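Local structure of putative glutathionylspermidine synthase (Methylobacillus flagellatus, 3N6X) at residues G146-R151 against D428-V433; A445-A450 against G465-W470. The protein is of unproven function but is probably an ATP-dependent ligase of the ATP-grasp superfamily, possibly one that joins glutathione to spermidine. One frame throughout, in Å; residues are numbered along the deposited sequence.

Both contacts are antiparallel strand pairings in the large mixed sheet of this ATP-grasp protein, and both are buried. Contact 1 lies nearer the centre of the chain and brings together strands far apart in sequence. Contact 2 is more local, with only a short connection between its strands. Strands 423-435 and 446-450 are neighbours, so the two contacts form successive steps across the sheet. Arg448 NH2 of contact 2 makes a 2.6 Å salt bridge to Asp428 OD2 of contact 1. The chemistry differs. Contact 1 adds a carboxylate-guanidinium pair to its backbone bonds, whereas contact 2 relies on backbone bonds, a threonine hydroxyl and two waters.

Contact 1 of 2, residues G146-R151 against D428-V433; sequences GVDLVR and DLRPFV
Asp148 and Arg430 lie side by side and point the same way across an antiparallel strand pair in the large mixed sheet of this ATP-grasp family protein. The carboxylate and guanidinium planes are 34° apart. Arg430 NE gives a nearly straight bond of 2.8 Å to Asp148 OD1, which sits at the guanidinium edge and is met on its syn side. A second bond, from NH2 to OD2, is weak. The Arg430 chain bends at chi3 (-89°), which turns NE toward the carboxylate. Asn163 also binds Asp148 OD2, so the carboxylate is held from a further strand. A sulfate ion near Arg430 may mark a pocket.

Leu149 and Pro431 are apolar partners on this strand pair. Their side chains meet at about a right angle, with Leu149 CD1 3.8 Å from Pro431 CG. Trp84 and Leu87 of helix 81-105 pack against them. Val150 CG1 rests on Asp428 CB, while the carboxylate of Asp428 pairs with Arg448.

Leu149 and Leu429 exchange two backbone bonds. Pro431 has no N-H to give, but its O still takes a weak bond from Val147 N. Its ring atom Pro431 CD lies 3.0 Å from Val147 O.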
# COMPACT_ATOMS: atom_id res chain seq x y z
N GLY A 146 -1.74 3.71 1.14
CA GLY A 146 -0.54 2.91 0.90
C GLY A 146 0.21 3.46 -0.30
O GLY A 146 -0.40 3.79 -1.31
N VAL A 147 1.52 3.63 -0.16
CA VAL A 147 2.35 4.19 -1.24
C VAL A 147 3.41 3.17 -1.60
O VAL A 147 4.29 2.91 -0.79
CB VAL A 147 3.00 5.55 -0.80
CG1 VAL A 147 3.76 6.19 -1.96
CG2 VAL A 147 1.96 6.52 -0.24
N ASP A 148 3.35 2.60 -2.80
CA ASP A 148 4.36 1.62 -3.21
C ASP A 148 5.61 2.33 -3.74
O ASP A 148 5.53 3.09 -4.70
CB ASP A 148 3.78 0.59 -4.21
CG ASP A 148 2.68 -0.28 -3.60
OD1 ASP A 148 2.89 -0.80 -2.47
OD2 ASP A 148 1.61 -0.43 -4.23
N LEU A 149 6.74 2.13 -3.06
CA LEU A 149 8.00 2.82 -3.37
C LEU A 149 9.09 1.88 -3.79
O LEU A 149 9.21 0.78 -3.23
CB LEU A 149 8.49 3.63 -2.15
CG LEU A 149 7.57 4.70 -1.64
CD1 LEU A 149 7.90 5.04 -0.21
CD2 LEU A 149 7.67 5.94 -2.50
N VAL A 150 9.96 2.34 -4.69
CA VAL A 150 11.14 1.61 -5.13
C VAL A 150 12.35 2.53 -5.06
O VAL A 150 12.20 3.75 -5.17
CB VAL A 150 10.99 0.94 -6.52
CG1 VAL A 150 9.91 -0.13 -6.52
CG2 VAL A 150 10.75 1.98 -7.63
N ARG A 151 13.52 1.96 -4.83
CA ARG A 151 14.76 2.73 -4.71
C ARG A 151 15.68 2.43 -5.91
O ARG A 151 15.75 1.29 -6.35
CB ARG A 151 15.46 2.36 -3.40
CG ARG A 151 16.55 3.32 -2.99
CD ARG A 151 17.23 2.85 -1.73
NE ARG A 151 18.15 3.86 -1.21
CZ ARG A 151 18.59 3.89 0.04
NH1 ARG A 151 18.20 2.97 0.91
NH2 ARG A 151 19.42 4.85 0.43
N ASP A 428 10.75 -3.92 -2.78
CA ASP A 428 9.95 -2.71 -2.82
C ASP A 428 9.43 -2.39 -1.41
O ASP A 428 9.55 -3.23 -0.51
CB ASP A 428 8.84 -2.77 -3.90
CG ASP A 428 7.57 -3.49 -3.52
OD1 ASP A 428 7.56 -4.17 -2.48
OD2 ASP A 428 6.59 -3.41 -4.29
N LEU A 429 8.92 -1.17 -1.20
CA LEU A 429 8.54 -0.69 0.12
C LEU A 429 7.13 -0.09 0.13
O LEU A 429 6.81 0.77 -0.69
CB LEU A 429 9.57 0.39 0.53
CG LEU A 429 9.72 0.65 2.02
CD1 LEU A 429 10.47 -0.50 2.71
CD2 LEU A 429 10.44 1.96 2.26
N ARG A 430 6.30 -0.52 1.09
CA ARG A 430 4.97 0.07 1.25
C ARG A 430 4.72 0.66 2.66
O ARG A 430 4.25 -0.04 3.55
CB ARG A 430 3.84 -0.91 0.85
CG ARG A 430 2.45 -0.23 0.83
CD ARG A 430 1.30 -1.21 0.77
NE ARG A 430 0.93 -1.53 -0.61
CZ ARG A 430 -0.23 -2.08 -0.96
NH1 ARG A 430 -1.15 -2.35 -0.05
NH2 ARG A 430 -0.47 -2.35 -2.24
N PRO A 431 4.99 1.97 2.87
CA PRO A 431 4.57 2.59 4.13
C PRO A 431 3.07 2.97 4.07
O PRO A 431 2.47 2.95 2.99
CB PRO A 431 5.47 3.83 4.23
CG PRO A 431 5.81 4.18 2.81
CD PRO A 431 5.57 2.96 1.94
N PHE A 432 2.48 3.29 5.23
CA PHE A 432 1.05 3.58 5.32
C PHE A 432 0.84 4.96 5.88
O PHE A 432 1.16 5.21 7.04
CB PHE A 432 0.34 2.51 6.18
CG PHE A 432 0.43 1.11 5.61
CD1 PHE A 432 1.55 0.31 5.85
CD2 PHE A 432 -0.59 0.60 4.81
CE1 PHE A 432 1.65 -0.97 5.29
CE2 PHE A 432 -0.48 -0.68 4.25
CZ PHE A 432 0.64 -1.46 4.50
N VAL A 433 0.32 5.87 5.08
CA VAL A 433 0.09 7.24 5.52
C VAL A 433 -1.27 7.34 6.19
O VAL A 433 -2.29 6.95 5.59
CB VAL A 433 0.26 8.27 4.38
CG1 VAL A 433 0.02 9.69 4.88
CG2 VAL A 433 1.63 8.16 3.73

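Contact 2 of 2, residues A445-A450 against G465-W470; sequences ALCRVA and GTKDTW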
# COMPACT_ATOMS: atom_id res chain seq x y z
N ALA A 445 7.21 -0.11 7.47
CA ALA A 445 6.69 -0.36 6.14
C ALA A 445 6.68 -1.85 5.84
O ALA A 445 7.47 -2.61 6.43
CB ALA A 445 7.55 0.36 5.10
N LEU A 446 5.83 -2.27 4.90
CA LEU A 446 5.86 -3.63 4.43
C LEU A 446 6.93 -3.69 3.34
O LEU A 446 6.91 -2.91 2.42
CB LEU A 446 4.48 -4.05 3.86
CG LEU A 446 4.46 -5.38 3.07
CD1 LEU A 446 4.86 -6.57 3.95
CD2 LEU A 446 3.10 -5.62 2.45
N CYS A 447 7.91 -4.58 3.49
CA CYS A 447 8.92 -4.76 2.47
C CYS A 447 8.74 -6.10 1.81
O CYS A 447 8.64 -7.12 2.49
CB CYS A 447 10.32 -4.61 3.05
SG CYS A 447 11.65 -4.91 1.87
N ARG A 448 8.63 -6.11 0.48
CA ARG A 448 8.46 -7.33 -0.30
C ARG A 448 9.71 -7.60 -1.09
O ARG A 448 10.36 -6.66 -1.56
CB ARG A 448 7.25 -7.21 -1.23
CG ARG A 448 5.92 -7.19 -0.49
CD ARG A 448 4.77 -7.04 -1.45
NE ARG A 448 4.67 -5.68 -1.99
CZ ARG A 448 4.26 -5.39 -3.22
NH1 ARG A 448 3.90 -6.36 -4.06
NH2 ARG A 448 4.18 -4.12 -3.62
N VAL A 449 10.10 -8.88 -1.19
CA VAL A 449 11.34 -9.26 -1.87
C VAL A 449 11.10 -10.27 -3.00
O VAL A 449 10.31 -11.21 -2.84
CB VAL A 449 12.44 -9.74 -0.85
CG1 VAL A 449 11.96 -10.94 -0.03
CG2 VAL A 449 13.76 -10.05 -1.55
N ALA A 450 11.76 -10.05 -4.16
CA ALA A 450 11.71 -10.97 -5.30
C ALA A 450 12.86 -11.97 -5.14
O ALA A 450 14.02 -11.65 -5.44
CB ALA A 450 11.86 -10.19 -6.61
N GLY A 465 8.49 -12.85 -1.40
CA GLY A 465 8.54 -12.97 0.06
C GLY A 465 8.51 -11.62 0.77
O GLY A 465 8.39 -10.59 0.12
N THR A 466 8.62 -11.63 2.11
CA THR A 466 8.66 -10.38 2.89
C THR A 466 9.89 -10.28 3.79
O THR A 466 10.57 -11.27 4.06
CB THR A 466 7.38 -10.14 3.69
OG1 THR A 466 7.24 -11.16 4.68
CG2 THR A 466 6.14 -10.06 2.82
N LYS A 467 10.17 -9.05 4.23
CA LYS A 467 11.27 -8.70 5.11
C LYS A 467 10.73 -7.74 6.15
O LYS A 467 9.70 -7.10 5.92
CB LYS A 467 12.38 -7.98 4.33
CG LYS A 467 13.23 -8.88 3.46
CD LYS A 467 14.23 -8.05 2.70
CE LYS A 467 15.27 -8.89 2.00
NZ LYS A 467 16.48 -9.06 2.84
N ASP A 468 11.44 -7.60 7.27
CA ASP A 468 11.12 -6.59 8.27
C ASP A 468 11.80 -5.30 7.80
O ASP A 468 12.88 -5.37 7.22
CB ASP A 468 11.69 -7.02 9.64
CG ASP A 468 11.34 -6.11 10.81
OD1 ASP A 468 10.50 -5.19 10.63
OD2 ASP A 468 11.89 -6.33 11.91
N THR A 469 11.16 -4.15 8.01
CA THR A 469 11.76 -2.86 7.64
C THR A 469 12.10 -2.11 8.91
O THR A 469 11.22 -1.81 9.72
CB THR A 469 10.81 -2.03 6.72
OG1 THR A 469 10.42 -2.83 5.62
CG2 THR A 469 11.46 -0.73 6.23
N TRP A 470 13.39 -1.80 9.08
CA TRP A 470 13.88 -1.09 10.25
C TRP A 470 14.08 0.38 9.94
O TRP A 470 14.82 0.72 9.02
CB TRP A 470 15.21 -1.68 10.72
CG TRP A 470 15.13 -3.06 11.31
CD1 TRP A 470 14.02 -3.83 11.47
CD2 TRP A 470 16.23 -3.82 11.83
NE1 TRP A 470 14.36 -5.04 12.04
CE2 TRP A 470 15.71 -5.05 12.28
CE3 TRP A 470 17.61 -3.57 11.97
CZ2 TRP A 470 16.52 -6.03 12.87
CZ3 TRP A 470 18.41 -4.54 12.54
CH2 TRP A 470 17.87 -5.76 12.99
O HOH W 1 8.47 -2.03 9.52
O HOH W 2 7.48 -5.85 6.54
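Thr469 OG1 donates a 3.1 Å hydrogen bond to Ala445 O, reaching it from above the carbonyl plane. OG1 stands anti to its own carbonyl carbon (chi1 -52°), and this points the hydroxyl at Ala445 O. Strands 446-450 and 464-471 are antiparallel neighbours in the large mixed sheet, and 464-471 is interrupted by a bulge or short loop. Further along, Val449 and Gly465 form an antiparallel hydrogen-bonded pair. Val449 N meets Gly465 O at 2.8 Å, and Gly465 N returns a bond to Val449 O. Lys467 N also binds Cys447 O.

On one face Val449 and Lys467 cross at about a right angle, with Val449 CG2 4.0 Å from Lys467 CE. Cys447 SG packs beside Lys467 CB. On the Thr466 side, Leu446 CD1 reaches Thr466 CG2 at 3.9 Å.

Two waters join the strands where direct backbone pairing gives way. Water 1 accepts from Ala445 N and lies 2.8 Å from Thr469 O. Water 2 lies 2.6 Å from Lys467 O and also reaches Ala445 O, with a weak bond from Cys447 N.

Farther out, Lys467 NZ is held by a salt bridge to Asp73 and by the carbonyls of Val75 and Pro415. The lysine chain runs past Cys447 SG and Val449 on its way there. Buried carbonyls at the irregular end are thus served by a hydroxyl and water, and the strands stay joined through the break.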